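Sodium/sialic acid symporter SiaT (Proteus mirabilis, PDB 5NV9) uses the sodium gradient to carry the sialic acid N-acetylneuraminic acid into the bacterium, taking up two sodium ions with each sugar. Local coordinates at residues 188-193 with 282-287; 358-361 with 367-370; 142-147 with 156-161. All coordinates share one frame; numbering follows the deposited sequence.

Interaction 1. Residues 188-193 with 282-287; sequences LLSGGA and AIIPIF
S190 and I284 meet where two transmembrane helices of the LeuT fold, 155-203 and 267-301, pass beside the substrate pocket. This is the closer of two pairings, and it is made by contact alone, with no hydrogen bond between the segments. The branched end of I284 lies against the serine: its CG1 comes to 3.5 Å from S190 OG and its CD1 to 3.7 Å from S190 CB. With CG1 beside the backbone N and CG2 anti to it (chi1 -61°), I284 straddles the hydroxyl, for its CG2 is also 3.6 Å from S190 OG.

The second pairing, between apolar side chains, is looser, with A193 CB 4.3 Å from F287 CB. That CB makes the phenylalanine's nearest approach; the ring leads away, with A193 O lying obliquely to it.

S190 and F287 bond within their own helices. S190 OG hydrogen-bonds to the carbonyl of G186 one turn back, which gives the buried hydroxyl a partner despite its hydrocarbon surroundings. Helix 267-301 is kinked at P285, which has no N-H to give. F55, a residue of the sialic acid pocket, touches both S190 and I284, tying the contact to the binding site. Just past the kink, F287 N bonds to I284 O at 2.8 Å, and that same oxygen lies in the plane of the F287 ring, at its edge.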
ATOM      1  N   LEU A 188       0.278 -11.309 -11.772  1.00 22.77           N
ATOM      2  CA  LEU A 188       0.724 -10.687 -13.012  1.00 24.23           C
ATOM      3  C   LEU A 188       1.921  -9.759 -12.806  1.00 22.01           C
ATOM      4  O   LEU A 188       2.846  -9.799 -13.552  1.00 24.65           O
ATOM      5  CB  LEU A 188      -0.477  -9.917 -13.669  1.00 25.14           C
ATOM      6  CG  LEU A 188      -0.174  -9.186 -14.974  1.00 27.03           C
ATOM      7  CD1 LEU A 188       0.319 -10.199 -16.031  1.00 28.47           C
ATOM      8  CD2 LEU A 188      -1.396  -8.448 -15.525  1.00 27.58           C
ATOM      9  N   LEU A 189       1.892  -8.898 -11.788  1.00 21.97           N
ATOM     10  CA  LEU A 189       3.014  -8.041 -11.518  1.00 20.87           C
ATOM     11  C   LEU A 189       4.222  -8.851 -11.060  1.00 21.16           C
ATOM     12  O   LEU A 189       5.342  -8.489 -11.381  1.00 21.60           O
ATOM     13  CB  LEU A 189       2.651  -6.912 -10.535  1.00 20.66           C
ATOM     14  CG  LEU A 189       2.415  -7.299  -9.085  1.00 19.87           C
ATOM     15  CD1 LEU A 189       3.787  -7.445  -8.360  1.00 21.92           C
ATOM     16  CD2 LEU A 189       1.537  -6.338  -8.355  1.00 20.70           C
ATOM     17  N   SER A 190       4.000  -9.941 -10.332  1.00 21.43           N
ATOM     18  CA  SER A 190       5.101 -10.833  -9.855  1.00 21.80           C
ATOM     19  C   SER A 190       5.804 -11.530 -11.012  1.00 25.11           C
ATOM     20  O   SER A 190       7.010 -11.463 -11.140  1.00 26.19           O
ATOM     21  CB  SER A 190       4.560 -11.855  -8.858  1.00 22.19           C
ATOM     22  OG  SER A 190       4.134 -11.243  -7.647  1.00 22.50           O
ATOM     23  N   GLY A 191       5.053 -12.146 -11.910  1.00 26.18           N
ATOM     24  CA  GLY A 191       5.691 -12.805 -13.062  1.00 26.43           C
ATOM     25  C   GLY A 191       6.287 -11.767 -13.961  1.00 27.24           C
ATOM     26  O   GLY A 191       7.349 -11.985 -14.571  1.00 25.67           O
ATOM     27  N   GLY A 192       5.599 -10.628 -14.077  1.00 25.09           N
ATOM     28  CA  GLY A 192       6.096  -9.564 -14.895  1.00 23.35           C
ATOM     29  C   GLY A 192       7.483  -9.095 -14.432  1.00 23.78           C
ATOM     30  O   GLY A 192       8.392  -8.849 -15.243  1.00 21.49           O
ATOM     31  N   ALA A 193       7.664  -8.989 -13.128  1.00 23.02           N
ATOM     32  CA  ALA A 193       8.933  -8.531 -12.635  1.00 24.59           C
ATOM     33  C   ALA A 193       9.997  -9.591 -12.929  1.00 22.40           C
ATOM     34  O   ALA A 193      11.123  -9.265 -13.288  1.00 23.14           O
ATOM     35  CB  ALA A 193       8.858  -8.218 -11.160  1.00 23.09           C
ATOM     36  N   ALA A 282       8.995 -12.337   0.531  1.00 23.27           N
ATOM     37  CA  ALA A 282      10.341 -12.876   0.605  1.00 24.70           C
ATOM     38  C   ALA A 282      10.992 -13.093  -0.791  1.00 25.48           C
ATOM     39  O   ALA A 282      12.211 -13.156  -0.893  1.00 28.85           O
ATOM     40  CB  ALA A 282      10.335 -14.189   1.393  1.00 25.24           C
ATOM     41  N   ILE A 283      10.209 -13.179  -1.853  1.00 26.43           N
ATOM     42  CA  ILE A 283      10.731 -13.591  -3.160  1.00 30.07           C
ATOM     43  C   ILE A 283      10.599 -12.497  -4.193  1.00 28.55           C
ATOM     44  O   ILE A 283      11.590 -12.065  -4.792  1.00 34.16           O
ATOM     45  CB  ILE A 283      10.021 -14.846  -3.671  1.00 33.31           C
ATOM     46  CG1 ILE A 283      10.273 -15.982  -2.732  1.00 36.01           C
ATOM     47  CG2 ILE A 283      10.528 -15.215  -5.057  1.00 39.14           C
ATOM     48  CD1 ILE A 283      11.721 -16.205  -2.389  1.00 38.78           C
ATOM     49  N   ILE A 284       9.411 -11.947  -4.336  1.00 26.67           N
ATOM     50  CA  ILE A 284       9.182 -10.946  -5.407  1.00 24.88           C
ATOM     51  C   ILE A 284       9.958  -9.589  -5.384  1.00 23.82           C
ATOM     52  O   ILE A 284      10.542  -9.243  -6.402  1.00 19.19           O
ATOM     53  CB  ILE A 284       7.674 -10.834  -5.705  1.00 25.68           C
ATOM     54  CG1 ILE A 284       7.155 -12.213  -6.200  1.00 27.64           C
ATOM     55  CG2 ILE A 284       7.344  -9.769  -6.744  1.00 25.68           C
ATOM     56  CD1 ILE A 284       7.848 -12.843  -7.419  1.00 28.57           C
ATOM     57  N   PRO A 285       9.934  -8.791  -4.258  1.00 26.38           N
ATOM     58  CA  PRO A 285      10.681  -7.533  -4.137  1.00 24.40           C
ATOM     59  C   PRO A 285      12.128  -7.628  -4.527  1.00 24.24           C
ATOM     60  O   PRO A 285      12.670  -6.673  -5.107  1.00 23.87           O
ATOM     61  CB  PRO A 285      10.561  -7.200  -2.634  1.00 24.29           C
ATOM     62  CG  PRO A 285       9.171  -7.670  -2.369  1.00 26.29           C
ATOM     63  CD  PRO A 285       9.085  -8.986  -3.084  1.00 25.82           C
ATOM     64  N   ILE A 286      12.777  -8.741  -4.198  1.00 22.52           N
ATOM     65  CA  ILE A 286      14.136  -8.956  -4.624  1.00 26.41           C
ATOM     66  C   ILE A 286      14.264  -8.705  -6.140  1.00 26.99           C
ATOM     67  O   ILE A 286      15.267  -8.145  -6.602  1.00 23.95           O
ATOM     68  CB  ILE A 286      14.604 -10.397  -4.411  1.00 31.17           C
ATOM     69  CG1 ILE A 286      14.666 -10.769  -2.952  1.00 38.30           C
ATOM     70  CG2 ILE A 286      16.007 -10.577  -4.968  1.00 32.48           C
ATOM     71  CD1 ILE A 286      14.974 -12.252  -2.749  1.00 42.07           C
ATOM     72  N   PHE A 287      13.264  -9.125  -6.916  1.00 23.75           N
ATOM     73  CA  PHE A 287      13.326  -8.920  -8.387  1.00 23.56           C
ATOM     74  C   PHE A 287      13.272  -7.448  -8.776  1.00 23.82           C
ATOM     75  O   PHE A 287      13.940  -7.076  -9.760  1.00 22.03           O
ATOM     76  CB  PHE A 287      12.307  -9.739  -9.166  1.00 23.74           C
ATOM     77  CG  PHE A 287      12.660 -11.177  -9.248  1.00 24.16           C
ATOM     78  CD1 PHE A 287      12.325 -12.049  -8.215  1.00 25.72           C
ATOM     79  CD2 PHE A 287      13.348 -11.670 -10.341  1.00 25.85           C
ATOM     80  CE1 PHE A 287      12.677 -13.391  -8.273  1.00 27.66           C
ATOM     81  CE2 PHE A 287      13.716 -13.002 -10.384  1.00 27.22           C
ATOM     82  CZ  PHE A 287      13.385 -13.866  -9.353  1.00 25.85           C
TER

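Interaction 2. Residues 358-361 with 367-370; sequences DIYT and SPSP
A helix end and the loop that follows it meet here: Y360 and T361, in the last turn of helix 328-361, pack on P368 in the cytoplasmic connection to helix 370-398. P368 contributes most of the loop's share. Its CG lies 3.3 Å from Y360 CE2 and 3.5 Å from Y360 CZ, approaching the phenol obliquely, near the bond between those two carbons. P368 CB reaches further along, 3.6 Å from Y360 OH, and the two side chains run past each other in opposite directions. Y360 can extend over the proline because its CG is anti to the backbone N (chi1 180°), which carries the ring out beyond the helix end.

T361 adds backbone to the contact, its CA 4.4 Å from P368 CD. It closes a wider pi-type turn (358-361), and its hydroxyl bonds back to N356 O.

Helix 370-398 adds to the packing: Q372 and V376 touch Y360, while K373 touches both T361 and P368. S369 caps that helix with its side chain, and its own N bonds to Q372 OE1, a reciprocal pattern consistent with a capping box. This is a helical hairpin with a short cytoplasmic connection between two long helices, with serine at the N-cap and proline opening the first turn of the second helix.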
ATOM      1  N   ASP A 358     -17.667   3.616  10.682  1.00 24.88           N
ATOM      2  CA  ASP A 358     -17.159   4.613  11.615  1.00 21.45           C
ATOM      3  C   ASP A 358     -17.909   5.941  11.496  1.00 24.14           C
ATOM      4  O   ASP A 358     -17.952   6.698  12.458  1.00 23.25           O
ATOM      5  CB  ASP A 358     -15.665   4.902  11.425  1.00 22.31           C
ATOM      6  CG  ASP A 358     -14.797   3.652  11.566  1.00 22.41           C
ATOM      7  OD1 ASP A 358     -15.120   2.836  12.432  1.00 21.28           O
ATOM      8  OD2 ASP A 358     -13.824   3.471  10.799  1.00 22.81           O
ATOM      9  N   ILE A 359     -18.496   6.224  10.335  1.00 23.77           N
ATOM     10  CA  ILE A 359     -19.179   7.488  10.132  1.00 23.90           C
ATOM     11  C   ILE A 359     -20.711   7.265  10.079  1.00 26.00           C
ATOM     12  O   ILE A 359     -21.469   7.671  11.007  1.00 24.74           O
ATOM     13  CB  ILE A 359     -18.621   8.224   8.914  1.00 23.64           C
ATOM     14  CG1 ILE A 359     -17.090   8.405   9.018  1.00 25.06           C
ATOM     15  CG2 ILE A 359     -19.253   9.595   8.750  1.00 24.16           C
ATOM     16  CD1 ILE A 359     -16.611   9.167  10.223  1.00 23.69           C
ATOM     17  N   TYR A 360     -21.158   6.578   9.044  1.00 22.90           N
ATOM     18  CA  TYR A 360     -22.558   6.409   8.772  1.00 24.44           C
ATOM     19  C   TYR A 360     -23.304   5.563   9.809  1.00 22.57           C
ATOM     20  O   TYR A 360     -24.353   5.935  10.293  1.00 24.29           O
ATOM     21  CB  TYR A 360     -22.722   5.785   7.363  1.00 26.36           C
ATOM     22  CG  TYR A 360     -24.147   5.548   6.938  1.00 27.11           C
ATOM     23  CD1 TYR A 360     -25.050   6.602   6.830  1.00 29.58           C
ATOM     24  CD2 TYR A 360     -24.592   4.248   6.594  1.00 29.19           C
ATOM     25  CE1 TYR A 360     -26.380   6.373   6.425  1.00 29.80           C
ATOM     26  CE2 TYR A 360     -25.911   4.008   6.219  1.00 29.22           C
ATOM     27  CZ  TYR A 360     -26.791   5.073   6.102  1.00 32.25           C
ATOM     28  OH  TYR A 360     -28.102   4.828   5.718  1.00 31.76           O
ATOM     29  N   THR A 361     -22.778   4.418  10.163  1.00 24.68           N
ATOM     30  CA  THR A 361     -23.449   3.582  11.124  1.00 25.56           C
ATOM     31  C   THR A 361     -23.242   4.179  12.535  1.00 28.59           C
ATOM     32  O   THR A 361     -24.193   4.390  13.295  1.00 29.79           O
ATOM     33  CB  THR A 361     -22.974   2.125  10.991  1.00 26.92           C
ATOM     34  OG1 THR A 361     -23.234   1.656   9.659  1.00 25.91           O
ATOM     35  CG2 THR A 361     -23.680   1.246  11.958  1.00 29.63           C
ATOM     36  N   SER A 367     -29.968   2.748  13.658  1.00 41.40           N
ATOM     37  CA  SER A 367     -29.094   1.960  12.835  1.00 46.14           C
ATOM     38  C   SER A 367     -29.747   1.810  11.489  1.00 45.68           C
ATOM     39  O   SER A 367     -30.920   1.441  11.420  1.00 45.71           O
ATOM     40  CB  SER A 367     -28.868   0.574  13.421  1.00 52.71           C
ATOM     41  OG  SER A 367     -27.990  -0.149  12.560  1.00 57.26           O
ATOM     42  N   PRO A 368     -29.004   2.126  10.421  1.00 42.80           N
ATOM     43  CA  PRO A 368     -29.462   1.915   9.072  1.00 40.03           C
ATOM     44  C   PRO A 368     -29.797   0.464   8.818  1.00 37.69           C
ATOM     45  O   PRO A 368     -29.165  -0.423   9.357  1.00 30.97           O
ATOM     46  CB  PRO A 368     -28.248   2.301   8.227  1.00 41.30           C
ATOM     47  CG  PRO A 368     -27.569   3.350   9.033  1.00 45.00           C
ATOM     48  CD  PRO A 368     -27.726   2.870  10.448  1.00 46.03           C
ATOM     49  N   SER A 369     -30.786   0.258   7.961  1.00 39.46           N
ATOM     50  CA  SER A 369     -31.192  -1.047   7.510  1.00 44.46           C
ATOM     51  C   SER A 369     -30.105  -1.638   6.650  1.00 46.77           C
ATOM     52  O   SER A 369     -29.216  -0.922   6.194  1.00 42.05           O
ATOM     53  CB  SER A 369     -32.458  -0.914   6.660  1.00 48.68           C
ATOM     54  OG  SER A 369     -32.174  -0.181   5.476  1.00 47.13           O
ATOM     55  N   PRO A 370     -30.183  -2.951   6.397  1.00 53.27           N
ATOM     56  CA  PRO A 370     -29.222  -3.578   5.475  1.00 50.59           C
ATOM     57  C   PRO A 370     -29.153  -2.900   4.089  1.00 51.99           C
ATOM     58  O   PRO A 370     -28.056  -2.622   3.573  1.00 43.71           O
ATOM     59  CB  PRO A 370     -29.752  -5.023   5.372  1.00 54.42           C
ATOM     60  CG  PRO A 370     -30.423  -5.267   6.697  1.00 50.10           C
ATOM     61  CD  PRO A 370     -31.056  -3.951   7.064  1.00 50.77           C
TER

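Interaction 3. Residues 142-147 with 156-161; sequences LTVLAL and VVLIVL
Helices 142-147 and 156-161 cross at 126° between their N-to-C directions, with axes 10.2 Å apart at closest approach and V144 CA 6.8 Å from L158 CA, the nearest such pair. The interface is wholly hydrocarbon, and all four residues that carry it are buried. V144 uses both methyls, one for each partner. Its CG2 meets I159 CG1 at 3.8 Å, the two side chains crossing at a slant, while its CG1 touches L158 CD2 more loosely, at 4.4 Å. The torsion that sets CG1 anti to the backbone N (chi1 171°) puts CG2 beside that N, spreading the methyls over the two neighbours.

One turn on, L147 CB lies 4.3 Å from the same L158 CD2, so a single leucine methyl is shared between V144 and L147. L158 reaches it with chi1 at -145°, well away from a staggered value.

The segments flank the short periplasmic connection between helices 118-151 and 155-203. Helix 370-398 covers one side, with V396 touching both V144 and I159 and I393 touching I159. Helix 328-361 packs on L147 through I333 and F337, and on L161 through F337 as well.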
ATOM      1  N   LEU A 142       1.907   8.741 -10.435  1.00 29.12           N
ATOM      2  CA  LEU A 142       3.145   8.071 -10.796  1.00 32.43           C
ATOM      3  C   LEU A 142       3.000   7.158 -12.027  1.00 31.95           C
ATOM      4  O   LEU A 142       3.871   7.133 -12.858  1.00 29.06           O
ATOM      5  CB  LEU A 142       3.686   7.179  -9.698  1.00 32.44           C
ATOM      6  CG  LEU A 142       4.020   7.722  -8.341  1.00 41.74           C
ATOM      7  CD1 LEU A 142       4.753   6.597  -7.603  1.00 44.64           C
ATOM      8  CD2 LEU A 142       4.858   8.981  -8.435  1.00 45.01           C
ATOM      9  N   THR A 143       1.902   6.410 -12.107  1.00 27.24           N
ATOM     10  CA  THR A 143       1.661   5.506 -13.209  1.00 27.54           C
ATOM     11  C   THR A 143       1.608   6.299 -14.511  1.00 25.00           C
ATOM     12  O   THR A 143       2.198   5.898 -15.518  1.00 23.73           O
ATOM     13  CB  THR A 143       0.343   4.711 -12.955  1.00 27.55           C
ATOM     14  OG1 THR A 143       0.377   4.149 -11.643  1.00 26.59           O
ATOM     15  CG2 THR A 143       0.079   3.625 -13.963  1.00 28.13           C
ATOM     16  N   VAL A 144       0.868   7.401 -14.490  1.00 26.06           N
ATOM     17  CA  VAL A 144       0.806   8.320 -15.611  1.00 29.60           C
ATOM     18  C   VAL A 144       2.202   8.908 -15.952  1.00 32.85           C
ATOM     19  O   VAL A 144       2.595   8.942 -17.115  1.00 29.12           O
ATOM     20  CB  VAL A 144      -0.213   9.473 -15.374  1.00 28.30           C
ATOM     21  CG1 VAL A 144      -0.079  10.537 -16.466  1.00 29.83           C
ATOM     22  CG2 VAL A 144      -1.637   8.945 -15.347  1.00 26.74           C
ATOM     23  N   LEU A 145       2.943   9.343 -14.944  1.00 34.57           N
ATOM     24  CA  LEU A 145       4.285   9.867 -15.176  1.00 39.30           C
ATOM     25  C   LEU A 145       5.124   8.825 -15.858  1.00 39.79           C
ATOM     26  O   LEU A 145       5.856   9.139 -16.774  1.00 41.18           O
ATOM     27  CB  LEU A 145       4.993  10.289 -13.897  1.00 41.09           C
ATOM     28  CG  LEU A 145       4.849  11.744 -13.478  1.00 43.56           C
ATOM     29  CD1 LEU A 145       5.409  11.940 -12.081  1.00 44.91           C
ATOM     30  CD2 LEU A 145       5.573  12.627 -14.475  1.00 45.35           C
ATOM     31  N   ALA A 146       5.000   7.580 -15.431  1.00 35.84           N
ATOM     32  CA  ALA A 146       5.797   6.523 -16.019  1.00 34.74           C
ATOM     33  C   ALA A 146       5.491   6.193 -17.494  1.00 36.94           C
ATOM     34  O   ALA A 146       6.406   5.906 -18.269  1.00 37.75           O
ATOM     35  CB  ALA A 146       5.638   5.271 -15.190  1.00 35.16           C
ATOM     36  N   LEU A 147       4.203   6.165 -17.843  1.00 33.72           N
ATOM     37  CA  LEU A 147       3.726   5.597 -19.077  1.00 36.36           C
ATOM     38  C   LEU A 147       3.448   6.626 -20.137  1.00 38.14           C
ATOM     39  O   LEU A 147       3.367   6.295 -21.303  1.00 35.85           O
ATOM     40  CB  LEU A 147       2.416   4.869 -18.837  1.00 37.83           C
ATOM     41  CG  LEU A 147       2.505   3.630 -17.960  1.00 40.52           C
ATOM     42  CD1 LEU A 147       1.177   2.923 -18.063  1.00 43.34           C
ATOM     43  CD2 LEU A 147       3.638   2.693 -18.366  1.00 44.17           C
ATOM     44  N   VAL A 156      -5.244  12.385 -19.546  1.00 34.96           N
ATOM     45  CA  VAL A 156      -6.603  12.163 -19.042  1.00 31.65           C
ATOM     46  C   VAL A 156      -7.254  10.866 -19.488  1.00 29.13           C
ATOM     47  O   VAL A 156      -7.964  10.244 -18.716  1.00 28.40           O
ATOM     48  CB  VAL A 156      -7.487  13.378 -19.333  1.00 34.56           C
ATOM     49  CG1 VAL A 156      -8.950  13.072 -19.024  1.00 35.40           C
ATOM     50  CG2 VAL A 156      -6.947  14.578 -18.543  1.00 34.55           C
ATOM     51  N   VAL A 157      -6.989  10.432 -20.718  1.00 31.24           N
ATOM     52  CA  VAL A 157      -7.449   9.150 -21.183  1.00 29.17           C
ATOM     53  C   VAL A 157      -6.770   8.023 -20.375  1.00 29.09           C
ATOM     54  O   VAL A 157      -7.393   7.036 -19.952  1.00 23.07           O
ATOM     55  CB  VAL A 157      -7.133   8.981 -22.673  1.00 32.13           C
ATOM     56  CG1 VAL A 157      -7.478   7.566 -23.119  1.00 32.64           C
ATOM     57  CG2 VAL A 157      -7.864  10.035 -23.499  1.00 31.92           C
ATOM     58  N   LEU A 158      -5.498   8.215 -20.129  1.00 27.89           N
ATOM     59  CA  LEU A 158      -4.750   7.298 -19.313  1.00 31.40           C
ATOM     60  C   LEU A 158      -5.359   7.206 -17.893  1.00 32.18           C
ATOM     61  O   LEU A 158      -5.462   6.116 -17.293  1.00 26.07           O
ATOM     62  CB  LEU A 158      -3.301   7.745 -19.299  1.00 31.70           C
ATOM     63  CG  LEU A 158      -2.108   6.807 -19.260  1.00 34.94           C
ATOM     64  CD1 LEU A 158      -2.196   5.637 -20.242  1.00 35.49           C
ATOM     65  CD2 LEU A 158      -0.863   7.618 -19.596  1.00 34.69           C
ATOM     66  N   ILE A 159      -5.801   8.341 -17.366  1.00 29.16           N
ATOM     67  CA  ILE A 159      -6.455   8.341 -16.074  1.00 30.39           C
ATOM     68  C   ILE A 159      -7.803   7.635 -16.129  1.00 28.48           C
ATOM     69  O   ILE A 159      -8.200   6.999 -15.136  1.00 27.89           O
ATOM     70  CB  ILE A 159      -6.592   9.775 -15.539  1.00 29.29           C
ATOM     71  CG1 ILE A 159      -5.208  10.296 -15.226  1.00 33.51           C
ATOM     72  CG2 ILE A 159      -7.476   9.824 -14.327  1.00 30.80           C
ATOM     73  CD1 ILE A 159      -5.126  11.771 -14.898  1.00 36.32           C
ATOM     74  N   VAL A 160      -8.508   7.747 -17.273  1.00 28.35           N
ATOM     75  CA  VAL A 160      -9.767   7.040 -17.471  1.00 27.38           C
ATOM     76  C   VAL A 160      -9.485   5.542 -17.410  1.00 26.99           C
ATOM     77  O   VAL A 160     -10.211   4.809 -16.758  1.00 25.98           O
ATOM     78  CB  VAL A 160     -10.418   7.336 -18.807  1.00 25.71           C
ATOM     79  CG1 VAL A 160     -11.518   6.340 -19.044  1.00 27.20           C
ATOM     80  CG2 VAL A 160     -11.014   8.727 -18.818  1.00 29.88           C
ATOM     81  N   LEU A 161      -8.463   5.108 -18.145  1.00 27.22           N
ATOM     82  CA  LEU A 161      -8.026   3.704 -18.149  1.00 29.40           C
ATOM     83  C   LEU A 161      -7.477   3.182 -16.805  1.00 26.89           C
ATOM     84  O   LEU A 161      -7.780   2.045 -16.386  1.00 26.97           O
ATOM     85  CB  LEU A 161      -6.979   3.494 -19.233  1.00 29.54           C
ATOM     86  CG  LEU A 161      -7.433   3.691 -20.690  1.00 28.75           C
ATOM     87  CD1 LEU A 161      -6.291   3.283 -21.550  1.00 29.12           C
ATOM     88  CD2 LEU A 161      -8.643   2.847 -21.036  1.00 30.55           C
TER

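How the interactions relate
Interactions 1 and 3 share helix 155-203: its 156-161 end packs on helix 118-151, and further along, 188-193 packs on helix 267-301. Their centres are 22 Å apart, with nearest atoms about 11 Å apart. Interaction 1 is the one beside the pocket, the I284 side chain lying about 7 Å from the bound sialic acid and that of S190 about 10 Å from a sodium ion; in interaction 3, the side chain of L147 is about 14 Å from a bound sodium ion. Interaction 2 lies away from these sites on the cytoplasmic side, its centre 40 Å from that of interaction 1 and 35 Å from that of interaction 3. Yet helix 328-361, which ends there, also carries sodium ligands A339 and S342.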